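6-phosphogluconate dehydrogenase (Decarboxylating) (Geobacter metallireducens, PDB 4E21) probably catalyses the NADP-linked oxidative decarboxylation of 6-phosphogluconate in the pentose phosphate pathway. Local coordinates at residues M33-D36 and M37-L41; R70-E73 and E74-A77; A91-V94 and D95-Q99; P103-A106 and A107-V111. All coordinates share one frame; numbering follows the deposited sequence.

Interaction 1: residues M33-D36 and M37-L41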
HETATM    1  N   MSE B  33       0.019   8.738  33.742  1.00 37.46           N
HETATM    2  CA  MSE B  33       1.163   7.832  33.662  1.00 36.93           C
HETATM    3  C   MSE B  33       2.179   8.061  34.793  1.00 37.53           C
HETATM    4  O   MSE B  33       2.623   7.103  35.441  1.00 35.30           O
HETATM    5  CB  MSE B  33       1.835   7.935  32.290  1.00 39.59           C
HETATM    6  CG  MSE B  33       1.003   7.369  31.131  1.00 34.63           C
HETATM    7 SE   MSE B  33       0.788   5.460  31.349  0.53 41.09          SE
HETATM    8  CE  MSE B  33       2.591   4.914  30.832  1.00 39.59           C
ATOM      9  N   GLY B  34       2.529   9.325  35.039  1.00 35.44           N
ATOM     10  CA  GLY B  34       3.476   9.661  36.098  1.00 36.21           C
ATOM     11  C   GLY B  34       2.969   9.277  37.482  1.00 36.17           C
ATOM     12  O   GLY B  34       3.693   8.665  38.282  1.00 33.39           O
ATOM     13  N   ALA B  35       1.709   9.620  37.756  1.00 36.17           N
ATOM     14  CA  ALA B  35       1.062   9.252  39.012  1.00 35.86           C
ATOM     15  C   ALA B  35       1.049   7.727  39.232  1.00 36.87           C
ATOM     16  O   ALA B  35       1.333   7.249  40.336  1.00 35.75           O
ATOM     17  CB  ALA B  35      -0.342   9.823  39.059  1.00 37.02           C
ATOM     18  N   ASP B  36       0.741   6.979  38.171  1.00 34.35           N
ATOM     19  CA  ASP B  36       0.650   5.519  38.234  1.00 36.13           C
ATOM     20  C   ASP B  36       1.977   4.830  38.497  1.00 35.53           C
ATOM     21  O   ASP B  36       2.037   3.821  39.203  1.00 35.42           O
ATOM     22  CB  ASP B  36       0.048   4.960  36.935  1.00 38.02           C
ATOM     23  CG  ASP B  36      -1.459   4.973  36.951  1.00 40.29           C
ATOM     24  OD1 ASP B  36      -2.017   5.251  38.039  1.00 42.03           O
ATOM     25  OD2 ASP B  36      -2.078   4.704  35.894  1.00 39.36           O
HETATM   26  N   MSE B  37       3.047   5.365  37.914  1.00 35.77           N
HETATM   27  CA  MSE B  37       4.372   4.797  38.138  1.00 35.88           C
HETATM   28  C   MSE B  37       4.827   5.092  39.557  1.00 35.43           C
HETATM   29  O   MSE B  37       5.488   4.263  40.169  1.00 36.78           O
HETATM   30  CB  MSE B  37       5.381   5.318  37.121  1.00 33.36           C
HETATM   31  CG  MSE B  37       4.910   5.135  35.702  1.00 34.52           C
HETATM   32 SE   MSE B  37       6.145   5.836  34.394  0.52 35.49          SE
HETATM   33  CE  MSE B  37       7.322   4.302  34.228  1.00 32.51           C
ATOM     34  N   VAL B  38       4.465   6.264  40.079  1.00 35.00           N
ATOM     35  CA  VAL B  38       4.782   6.586  41.471  1.00 37.78           C
ATOM     36  C   VAL B  38       4.019   5.630  42.379  1.00 37.55           C
ATOM     37  O   VAL B  38       4.597   5.071  43.313  1.00 36.70           O
ATOM     38  CB  VAL B  38       4.449   8.046  41.846  1.00 35.33           C
ATOM     39  CG1 VAL B  38       4.495   8.213  43.343  1.00 39.46           C
ATOM     40  CG2 VAL B  38       5.426   8.999  41.175  1.00 33.08           C
ATOM     41  N   ARG B  39       2.734   5.410  42.081  1.00 35.84           N
ATOM     42  CA  ARG B  39       1.937   4.502  42.905  1.00 35.74           C
ATOM     43  C   ARG B  39       2.537   3.115  42.878  1.00 36.72           C
ATOM     44  O   ARG B  39       2.645   2.461  43.910  1.00 38.35           O
ATOM     45  CB  ARG B  39       0.481   4.467  42.469  1.00 35.44           C
ATOM     46  CG  ARG B  39      -0.256   5.758  42.712  1.00 37.55           C
ATOM     47  CD  ARG B  39      -1.653   5.691  42.137  1.00 40.60           C
ATOM     48  NE  ARG B  39      -2.307   6.991  42.174  1.00 41.60           N
ATOM     49  CZ  ARG B  39      -2.636   7.698  41.099  1.00 43.14           C
ATOM     50  NH1 ARG B  39      -2.386   7.227  39.885  1.00 43.03           N
ATOM     51  NH2 ARG B  39      -3.226   8.877  41.241  1.00 45.19           N
ATOM     52  N   ARG B  40       2.961   2.677  41.697  1.00 37.93           N
ATOM     53  CA  ARG B  40       3.579   1.362  41.574  1.00 38.09           C
ATOM     54  C   ARG B  40       4.926   1.333  42.285  1.00 35.80           C
ATOM     55  O   ARG B  40       5.236   0.391  43.011  1.00 37.58           O
ATOM     56  CB  ARG B  40       3.718   0.933  40.103  1.00 35.74           C
ATOM     57  CG  ARG B  40       4.331  -0.459  39.947  1.00 33.22           C
ATOM     58  CD  ARG B  40       4.127  -1.024  38.566  1.00 31.93           C
ATOM     59  NE  ARG B  40       4.688  -2.366  38.416  1.00 31.24           N
ATOM     60  CZ  ARG B  40       3.983  -3.488  38.512  1.00 31.87           C
ATOM     61  NH1 ARG B  40       2.684  -3.433  38.775  1.00 32.26           N
ATOM     62  NH2 ARG B  40       4.577  -4.666  38.347  1.00 30.20           N
ATOM     63  N   LEU B  41       5.725   2.368  42.054  1.00 36.64           N
ATOM     64  CA  LEU B  41       7.027   2.536  42.710  1.00 37.57           C
ATOM     65  C   LEU B  41       6.884   2.471  44.239  1.00 37.41           C
ATOM     66  O   LEU B  41       7.571   1.690  44.900  1.00 37.40           O
ATOM     67  CB  LEU B  41       7.616   3.891  42.317  1.00 36.35           C
ATOM     68  CG  LEU B  41       8.778   4.064  41.339  1.00 36.85           C
ATOM     69  CD1 LEU B  41       9.180   2.776  40.646  1.00 32.43           C
ATOM     70  CD2 LEU B  41       8.468   5.193  40.349  1.00 33.44           C
TER
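The guanidinium group of Arg-39 has the methyl group of Ala-35 over one face and the carboxylate of Asp-36 at its edge. CB of Ala-35 is nearest Arg-39 NH1, at 3.4 Å, with CZ and NH2 both at 3.7 Å, which puts the methyl over the NH1, CZ and NH2 part of the face. At the edge, Arg-39 NH1 forms a salt bridge to Asp-36 OD1 at 2.7 Å. The angle at the hydrogen is only 123°, a weak hydrogen bond, so the attraction is probably mainly electrostatic; the two planes stand 65° apart. The guanidinium reaches back because CG of Arg-39 lies anti to the carbonyl carbon (chi1 -68°) and the chain then runs extended to NE. Both charges have second partners: Asp-36 OD2 pairs with Arg-32, and Arg-39 NE with Glu-64.

Beneath these side chains runs regular i to i+4 helical bonding, for instance Arg-39 N to Ala-35 O at 2.9 Å. On another side, CG of Met-37, a selenomethionine, sits 3.0 Å from Met-33 O. Gly-34 belongs to a GxGxxG pattern, consistent with the dinucleotide-binding helix of a Rossmann fold. This helix, 32-43, is the crossover between the parallel strands 24-28 and 47-51; Val-38 packs on Cys-48 and Val-50 of the latter, while Met-37 and Leu-41 meet Leu-173 of helix 167-173.

Interaction 2: residues R70-E73 and E74-A77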
ATOM      1  N   ARG B  70       6.789  22.203  46.060  1.00 50.06           N
ATOM      2  CA  ARG B  70       6.092  23.320  45.422  1.00 50.06           C
ATOM      3  C   ARG B  70       6.948  24.109  44.454  1.00 47.28           C
ATOM      4  O   ARG B  70       6.512  25.121  43.919  1.00 48.68           O
ATOM      5  CB  ARG B  70       5.462  24.263  46.447  1.00 56.33           C
ATOM      6  CG  ARG B  70       6.085  24.202  47.819  1.00 60.38           C
ATOM      7  CD  ARG B  70       5.271  23.303  48.749  1.00 60.90           C
ATOM      8  NE  ARG B  70       5.856  23.281  50.091  1.00 67.77           N
ATOM      9  CZ  ARG B  70       6.329  22.188  50.688  1.00 68.34           C
ATOM     10  NH1 ARG B  70       6.260  21.005  50.070  1.00 62.38           N
ATOM     11  NH2 ARG B  70       6.852  22.273  51.912  1.00 65.25           N
ATOM     12  N   SER B  71       8.162  23.640  44.212  1.00 45.19           N
ATOM     13  CA  SER B  71       9.015  24.306  43.248  1.00 45.02           C
ATOM     14  C   SER B  71      10.086  23.341  42.814  1.00 41.95           C
ATOM     15  O   SER B  71      10.392  22.386  43.518  1.00 41.18           O
ATOM     16  CB  SER B  71       9.673  25.540  43.877  1.00 46.24           C
ATOM     17  OG  SER B  71      10.591  25.169  44.898  1.00 44.48           O
ATOM     18  N   ILE B  72      10.670  23.593  41.657  1.00 43.08           N
ATOM     19  CA  ILE B  72      11.809  22.795  41.255  1.00 42.39           C
ATOM     20  C   ILE B  72      12.877  22.799  42.363  1.00 42.36           C
ATOM     21  O   ILE B  72      13.518  21.770  42.623  1.00 39.26           O
ATOM     22  CB  ILE B  72      12.392  23.265  39.909  1.00 42.72           C
ATOM     23  CG1 ILE B  72      13.422  22.248  39.425  1.00 40.72           C
ATOM     24  CG2 ILE B  72      12.934  24.692  39.998  1.00 42.74           C
ATOM     25  CD1 ILE B  72      12.781  20.867  39.167  1.00 42.35           C
ATOM     26  N   GLU B  73      13.031  23.943  43.036  1.00 41.03           N
ATOM     27  CA  GLU B  73      14.059  24.098  44.071  1.00 40.50           C
ATOM     28  C   GLU B  73      13.876  23.150  45.251  1.00 39.54           C
ATOM     29  O   GLU B  73      14.792  22.401  45.603  1.00 36.98           O
ATOM     30  CB  GLU B  73      14.142  25.549  44.555  1.00 40.60           C
ATOM     31  CG  GLU B  73      14.819  26.500  43.566  1.00 41.08           C
ATOM     32  CD  GLU B  73      13.895  26.930  42.429  1.00 47.83           C
ATOM     33  OE1 GLU B  73      12.712  26.516  42.429  1.00 45.86           O
ATOM     34  OE2 GLU B  73      14.355  27.687  41.538  1.00 50.60           O
ATOM     35  N   GLU B  74      12.694  23.180  45.865  1.00 41.78           N
ATOM     36  CA  GLU B  74      12.395  22.251  46.953  1.00 42.07           C
ATOM     37  C   GLU B  74      12.497  20.795  46.486  1.00 40.35           C
ATOM     38  O   GLU B  74      12.943  19.911  47.230  1.00 39.81           O
ATOM     39  CB  GLU B  74      11.000  22.500  47.527  1.00 43.46           C
ATOM     40  CG  GLU B  74      10.766  21.683  48.788  1.00 48.59           C
ATOM     41  CD  GLU B  74       9.308  21.572  49.174  1.00 55.13           C
ATOM     42  OE1 GLU B  74       8.489  22.334  48.617  1.00 55.42           O
ATOM     43  OE2 GLU B  74       8.989  20.711  50.031  1.00 57.54           O
ATOM     44  N   PHE B  75      12.063  20.549  45.255  1.00 38.06           N
ATOM     45  CA  PHE B  75      12.161  19.223  44.676  1.00 38.11           C
ATOM     46  C   PHE B  75      13.613  18.737  44.709  1.00 35.16           C
ATOM     47  O   PHE B  75      13.916  17.704  45.295  1.00 34.99           O
ATOM     48  CB  PHE B  75      11.621  19.238  43.243  1.00 38.16           C
ATOM     49  CG  PHE B  75      11.709  17.921  42.545  1.00 36.19           C
ATOM     50  CD1 PHE B  75      10.785  16.910  42.815  1.00 37.88           C
ATOM     51  CD2 PHE B  75      12.697  17.688  41.599  1.00 36.19           C
ATOM     52  CE1 PHE B  75      10.841  15.677  42.158  1.00 36.00           C
ATOM     53  CE2 PHE B  75      12.765  16.460  40.927  1.00 35.07           C
ATOM     54  CZ  PHE B  75      11.833  15.446  41.213  1.00 34.03           C
ATOM     55  N   CYS B  76      14.521  19.476  44.088  1.00 35.46           N
ATOM     56  CA  CYS B  76      15.922  19.048  44.073  1.00 37.26           C
ATOM     57  C   CYS B  76      16.521  18.995  45.476  1.00 37.35           C
ATOM     58  O   CYS B  76      17.318  18.093  45.805  1.00 34.60           O
ATOM     59  CB  CYS B  76      16.746  19.954  43.178  1.00 35.32           C
ATOM     60  SG  CYS B  76      16.261  19.774  41.474  1.00 38.91           S
ATOM     61  N   ALA B  77      16.110  19.960  46.295  1.00 34.92           N
ATOM     62  CA  ALA B  77      16.538  20.027  47.682  1.00 38.10           C
ATOM     63  C   ALA B  77      16.206  18.735  48.433  1.00 39.60           C
ATOM     64  O   ALA B  77      17.016  18.254  49.240  1.00 36.81           O
ATOM     65  CB  ALA B  77      15.883  21.211  48.361  1.00 37.86           C
TER
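Arg-70 and Glu-74 meet through a salt bridge in which Arg-70 NH1 lies 2.7 Å from Glu-74 OE2. The carboxylate stands over one face of the guanidinium, its CD 3.2 Å above the plane and displaced toward the rim, with the two planes 87° apart. This near-perpendicular stance rules out a side-on, two-pronged pairing of the groups. The other oxygen of the same carboxylate, Glu-74 OE1, accepts the backbone N-H of Arg-70 at 3.1 Å, met from above the carboxylate plane. The one carboxylate therefore grips Arg-70 at both its main-chain N-H and its guanidinium.

The Glu-74 chain, its CG trans to the backbone N (chi1 -171°) and extended beyond, carries the carboxylate back past the helix start. The bend of the Arg-70 chain at chi2 helps fold the guanidinium over it. Behind this pair, Ser-71 is the N-cap of helix 72-78: its OG accepts from Glu-74 N at 3.1 Å and a nearly straight 177°. Ser-71 O in turn receives Phe-75 N at 3.0 Å, the opening bond of the regular helical series.

Farther along, Ile-72 CD1 approaches Phe-75 CD2 at 4.0 Å, obliquely to the ring, an apolar contact within the first turn. Outward, Glu-73 is paired with Arg-100 of helix 94-101. Phe-75 rests on Ile-28 of strand 24-28 and on Val-49 and Tyr-51 of strand 47-51, while Ile-72 also touches Ile-28 and reaches Met-101 of helix 94-101.

Interaction 3: residues A91-V94 and D95-Q99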
ATOM      1  N   ALA B  91       6.557  15.954  25.464  1.00 31.92           N
ATOM      2  CA  ALA B  91       7.816  15.982  24.739  1.00 33.61           C
ATOM      3  C   ALA B  91       8.311  17.408  24.578  1.00 33.45           C
ATOM      4  O   ALA B  91       9.525  17.677  24.594  1.00 29.88           O
ATOM      5  CB  ALA B  91       7.650  15.321  23.361  1.00 32.84           C
ATOM      6  N   ALA B  92       7.342  18.312  24.429  1.00 33.53           N
ATOM      7  CA  ALA B  92       7.592  19.705  24.064  1.00 34.38           C
ATOM      8  C   ALA B  92       8.073  20.540  25.249  1.00 32.91           C
ATOM      9  O   ALA B  92       8.521  21.672  25.083  1.00 31.80           O
ATOM     10  CB  ALA B  92       6.328  20.325  23.463  1.00 28.95           C
ATOM     11  N   VAL B  93       7.960  19.963  26.439  1.00 33.63           N
ATOM     12  CA  VAL B  93       8.253  20.653  27.687  1.00 35.08           C
ATOM     13  C   VAL B  93       9.615  20.211  28.241  1.00 34.98           C
ATOM     14  O   VAL B  93      10.170  20.837  29.152  1.00 35.61           O
ATOM     15  CB  VAL B  93       7.128  20.355  28.714  1.00 33.05           C
ATOM     16  CG1 VAL B  93       7.584  20.656  30.129  1.00 36.79           C
ATOM     17  CG2 VAL B  93       5.882  21.151  28.371  1.00 31.44           C
ATOM     18  N   VAL B  94      10.152  19.136  27.664  1.00 32.60           N
ATOM     19  CA  VAL B  94      11.349  18.487  28.176  1.00 31.84           C
ATOM     20  C   VAL B  94      12.563  19.403  28.229  1.00 32.50           C
ATOM     21  O   VAL B  94      13.166  19.560  29.274  1.00 32.37           O
ATOM     22  CB  VAL B  94      11.700  17.211  27.395  1.00 30.82           C
ATOM     23  CG1 VAL B  94      13.003  16.629  27.898  1.00 28.93           C
ATOM     24  CG2 VAL B  94      10.595  16.179  27.564  1.00 32.38           C
ATOM     25  N   ASP B  95      12.922  19.997  27.103  1.00 33.11           N
ATOM     26  CA  ASP B  95      14.141  20.789  27.041  1.00 32.59           C
ATOM     27  C   ASP B  95      14.105  21.926  28.068  1.00 36.95           C
ATOM     28  O   ASP B  95      15.119  22.245  28.689  1.00 38.19           O
ATOM     29  CB  ASP B  95      14.392  21.317  25.623  1.00 30.95           C
ATOM     30  CG  ASP B  95      15.146  20.310  24.725  1.00 35.15           C
ATOM     31  OD1 ASP B  95      16.085  19.645  25.207  1.00 33.71           O
ATOM     32  OD2 ASP B  95      14.813  20.188  23.519  1.00 33.75           O
ATOM     33  N   SER B  96      12.932  22.515  28.269  1.00 35.88           N
ATOM     34  CA  SER B  96      12.824  23.647  29.172  1.00 37.86           C
ATOM     35  C   SER B  96      12.757  23.163  30.617  1.00 37.13           C
ATOM     36  O   SER B  96      13.011  23.920  31.552  1.00 36.94           O
ATOM     37  CB  SER B  96      11.602  24.499  28.840  1.00 38.13           C
ATOM     38  OG  SER B  96      10.455  23.947  29.462  1.00 37.40           O
HETATM   39  N   MSE B  97      12.400  21.905  30.808  1.00 35.64           N
HETATM   40  CA  MSE B  97      12.454  21.338  32.139  1.00 34.98           C
HETATM   41  C   MSE B  97      13.926  21.106  32.491  1.00 37.28           C
HETATM   42  O   MSE B  97      14.328  21.265  33.643  1.00 37.16           O
HETATM   43  CB  MSE B  97      11.650  20.045  32.210  1.00 35.35           C
HETATM   44  CG  MSE B  97      11.461  19.514  33.604  1.00 35.24           C
HETATM   45 SE   MSE B  97      10.734  20.803  34.881  0.48 44.20          SE
HETATM   46  CE  MSE B  97       8.883  20.871  34.245  1.00 42.26           C
ATOM     47  N   LEU B  98      14.735  20.768  31.485  1.00 35.20           N
ATOM     48  CA  LEU B  98      16.149  20.507  31.701  1.00 33.85           C
ATOM     49  C   LEU B  98      16.923  21.811  31.932  1.00 35.34           C
ATOM     50  O   LEU B  98      17.816  21.866  32.773  1.00 33.32           O
ATOM     51  CB  LEU B  98      16.743  19.721  30.531  1.00 31.58           C
ATOM     52  CG  LEU B  98      16.236  18.285  30.344  1.00 33.30           C
ATOM     53  CD1 LEU B  98      16.933  17.619  29.163  1.00 28.33           C
ATOM     54  CD2 LEU B  98      16.425  17.475  31.617  1.00 28.20           C
ATOM     55  N   GLN B  99      16.580  22.851  31.178  1.00 35.76           N
ATOM     56  CA  GLN B  99      17.180  24.169  31.357  1.00 37.58           C
ATOM     57  C   GLN B  99      16.951  24.672  32.779  1.00 36.13           C
ATOM     58  O   GLN B  99      17.870  25.162  33.431  1.00 37.74           O
ATOM     59  CB  GLN B  99      16.604  25.169  30.346  1.00 39.44           C
ATOM     60  CG  GLN B  99      17.256  25.101  28.958  1.00 45.37           C
ATOM     61  CD  GLN B  99      16.326  25.562  27.823  1.00 50.41           C
ATOM     62  OE1 GLN B  99      15.282  26.178  28.065  1.00 53.43           O
ATOM     63  NE2 GLN B  99      16.708  25.259  26.579  1.00 46.71           N
TER
HETATM   64  O   HOH W   1      11.481  19.810  24.578  1.00 34.22           O
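Val-93 and Ser-96 are joined at the start of helix 94-101, a helix of the Rossmann-type domain that follows strand 84-87 and leads toward strand 110-113. The hydroxyl of Ser-96 donates to Val-93 O at 3.1 Å. It can do so because chi1 of 84° sets OG between the backbone N and the carbonyl carbon, turned back toward the preceding turn. Val-93 O also accepts Met-97 N at 3.0 Å. The Met-97 nitrogen lies in the carbonyl plane, whereas the Ser-96 hydroxyl oxygen is tilted 33° from it, so one carbonyl oxygen is gripped from two distinct directions.

Met-97 is a selenomethionine whose chain first leaves with CG trans to the backbone N (chi1 -170°) and then bends at both chi2 and chi3. The double bend brings its terminal CE within 4.3 Å of Val-93 CG1, a loose apolar touch. One turn over, Val-94 CG1 meets Leu-98 CD1 at 4.2 Å, and the backbone beneath them is joined by Leu-98 N to Val-94 O at 3.0 Å.

These two branched side chains face inward. Both contact Tyr-136 of strand 135-142 and Arg-125 of helix 119-130, and Leu-98 also touches Val-111 of strand 110-113. The carboxylate of Asp-95 is divided between Arg-125, at OD1, and Arg-124, at OD2, tying this first turn to helix 119-130. Ahead of the turn, a water bridges the main chain, donating to Ala-91 O and accepting from Asp-95 N, with both separations 2.9 Å.

Interaction 4: residues P103-A106 and A107-V111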
ATOM      1  N   PRO B 103      20.724  23.401  36.650  1.00 34.97           N
ATOM      2  CA  PRO B 103      21.554  24.221  37.554  1.00 34.33           C
ATOM      3  C   PRO B 103      21.460  23.826  39.025  1.00 34.58           C
ATOM      4  O   PRO B 103      22.359  24.173  39.787  1.00 35.13           O
ATOM      5  CB  PRO B 103      21.003  25.636  37.359  1.00 35.19           C
ATOM      6  CG  PRO B 103      20.421  25.621  35.951  1.00 35.75           C
ATOM      7  CD  PRO B 103      19.853  24.229  35.791  1.00 35.41           C
ATOM      8  N   LEU B 104      20.401  23.122  39.420  1.00 34.26           N
ATOM      9  CA  LEU B 104      20.281  22.611  40.785  1.00 33.33           C
ATOM     10  C   LEU B 104      20.784  21.182  40.925  1.00 33.58           C
ATOM     11  O   LEU B 104      20.874  20.669  42.033  1.00 34.70           O
ATOM     12  CB  LEU B 104      18.837  22.667  41.300  1.00 36.11           C
ATOM     13  CG  LEU B 104      18.127  23.989  41.645  1.00 39.66           C
ATOM     14  CD1 LEU B 104      19.093  25.153  41.650  1.00 35.30           C
ATOM     15  CD2 LEU B 104      16.952  24.246  40.666  1.00 40.70           C
ATOM     16  N   LEU B 105      21.093  20.526  39.810  1.00 32.76           N
ATOM     17  CA  LEU B 105      21.506  19.121  39.867  1.00 32.99           C
ATOM     18  C   LEU B 105      23.024  19.032  40.026  1.00 31.86           C
ATOM     19  O   LEU B 105      23.724  20.049  39.994  1.00 29.01           O
ATOM     20  CB  LEU B 105      21.042  18.334  38.628  1.00 30.30           C
ATOM     21  CG  LEU B 105      19.532  18.169  38.396  1.00 32.78           C
ATOM     22  CD1 LEU B 105      19.238  17.378  37.118  1.00 31.15           C
ATOM     23  CD2 LEU B 105      18.863  17.507  39.582  1.00 28.98           C
ATOM     24  N   ALA B 106      23.530  17.816  40.184  1.00 29.10           N
ATOM     25  CA  ALA B 106      24.941  17.642  40.476  1.00 29.28           C
ATOM     26  C   ALA B 106      25.499  16.455  39.723  1.00 28.83           C
ATOM     27  O   ALA B 106      24.763  15.519  39.381  1.00 29.15           O
ATOM     28  CB  ALA B 106      25.136  17.460  41.980  1.00 28.14           C
ATOM     29  N   ALA B 107      26.799  16.489  39.470  1.00 26.34           N
ATOM     30  CA  ALA B 107      27.490  15.362  38.867  1.00 30.25           C
ATOM     31  C   ALA B 107      27.139  14.020  39.551  1.00 30.94           C
ATOM     32  O   ALA B 107      26.988  13.937  40.769  1.00 31.24           O
ATOM     33  CB  ALA B 107      29.002  15.606  38.837  1.00 25.52           C
ATOM     34  N   ASN B 108      26.978  12.983  38.738  1.00 31.97           N
ATOM     35  CA  ASN B 108      26.568  11.656  39.209  1.00 34.13           C
ATOM     36  C   ASN B 108      25.064  11.510  39.443  1.00 31.49           C
ATOM     37  O   ASN B 108      24.581  10.416  39.711  1.00 33.47           O
ATOM     38  CB  ASN B 108      27.400  11.206  40.428  1.00 37.23           C
ATOM     39  CG  ASN B 108      28.878  10.940  40.065  1.00 41.41           C
ATOM     40  OD1 ASN B 108      29.237  10.781  38.884  1.00 42.51           O
ATOM     41  ND2 ASN B 108      29.732  10.898  41.075  1.00 41.96           N
ATOM     42  N   ASP B 109      24.317  12.601  39.334  1.00 28.70           N
ATOM     43  CA  ASP B 109      22.866  12.477  39.218  1.00 31.22           C
ATOM     44  C   ASP B 109      22.482  11.776  37.904  1.00 30.88           C
ATOM     45  O   ASP B 109      23.228  11.809  36.917  1.00 28.11           O
ATOM     46  CB  ASP B 109      22.175  13.842  39.270  1.00 30.17           C
ATOM     47  CG  ASP B 109      22.137  14.436  40.671  1.00 31.98           C
ATOM     48  OD1 ASP B 109      22.543  13.748  41.640  1.00 29.31           O
ATOM     49  OD2 ASP B 109      21.679  15.599  40.790  1.00 32.64           O
ATOM     50  N   ILE B 110      21.309  11.154  37.917  1.00 29.85           N
ATOM     51  CA  ILE B 110      20.718  10.506  36.754  1.00 28.11           C
ATOM     52  C   ILE B 110      19.340  11.110  36.478  1.00 30.15           C
ATOM     53  O   ILE B 110      18.505  11.233  37.394  1.00 28.69           O
ATOM     54  CB  ILE B 110      20.493   8.997  37.025  1.00 29.36           C
ATOM     55  CG1 ILE B 110      21.810   8.282  37.277  1.00 29.20           C
ATOM     56  CG2 ILE B 110      19.703   8.320  35.874  1.00 26.79           C
ATOM     57  CD1 ILE B 110      21.625   6.843  37.722  1.00 29.28           C
ATOM     58  N   VAL B 111      19.103  11.473  35.218  1.00 28.66           N
ATOM     59  CA  VAL B 111      17.806  11.980  34.768  1.00 26.49           C
ATOM     60  C   VAL B 111      17.228  11.018  33.727  1.00 26.38           C
ATOM     61  O   VAL B 111      17.899  10.611  32.776  1.00 25.30           O
ATOM     62  CB  VAL B 111      17.928  13.416  34.178  1.00 27.91           C
ATOM     63  CG1 VAL B 111      16.567  13.941  33.671  1.00 27.52           C
ATOM     64  CG2 VAL B 111      18.484  14.358  35.208  1.00 27.55           C
TER
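Ala-106 and Asp-109 exchange two hydrogen bonds around a type II beta turn that runs from one to the other. The turn is closed by Asp-109 N donating to Ala-106 O at 3.0 Å, with 155° at the hydrogen. In the reverse sense, Ala-106 N donates to the carboxylate atom Asp-109 OD2, also at 3.0 Å. This donor stands 62° out of the carboxylate plane, so it comes down on the oxygen from above. With chi1 at -75°, CG of Asp-109 lies beside its own backbone N, which leaves OD2 close to the amide of Ala-106.

The same OD2 forms a salt bridge with Arg-83, and Asn-108 O accepts from Arg-165, so neighbouring arginines serve both acceptors. Backbone hydrogen bonds of Asp-109 and Val-111 with Thr-135 of strand 135-142 join the chain to the sheet.

On the apolar part of the contact, Leu-105 CD1 packs on Val-111 CG2 at 3.7 Å, the side chains crossing at about a right angle. Leu-105 also lays its CB 3.5 Å from Asp-109 OD2. Buried beside leucine, the carboxylate has its charge offset by Arg-83 and a main-chain N-H, which would be expected to favour its ionised form.

In the fold
From the N terminus the four contacts follow in series, none nested in or crossing another, and each is a local closure within one Rossmann-type domain. Interaction 1 lies within the crossover helix between strands 24-28 and 47-51, and touches none of the others. Interaction 2 starts helix 72-78, interaction 3 starts helix 94-101, and interaction 4 turns the chain from that helix into strand 110-113. The last three converge: Cys-76 SG of interaction 2 packs on Leu-104 CB and Leu-105 CD2 of interaction 4, both at 3.9 Å, while Leu-98 of interaction 3 meets Val-111. Interaction 4 thus touches both interactions 2 and 3, whose nearest atoms remain about 5 Å apart.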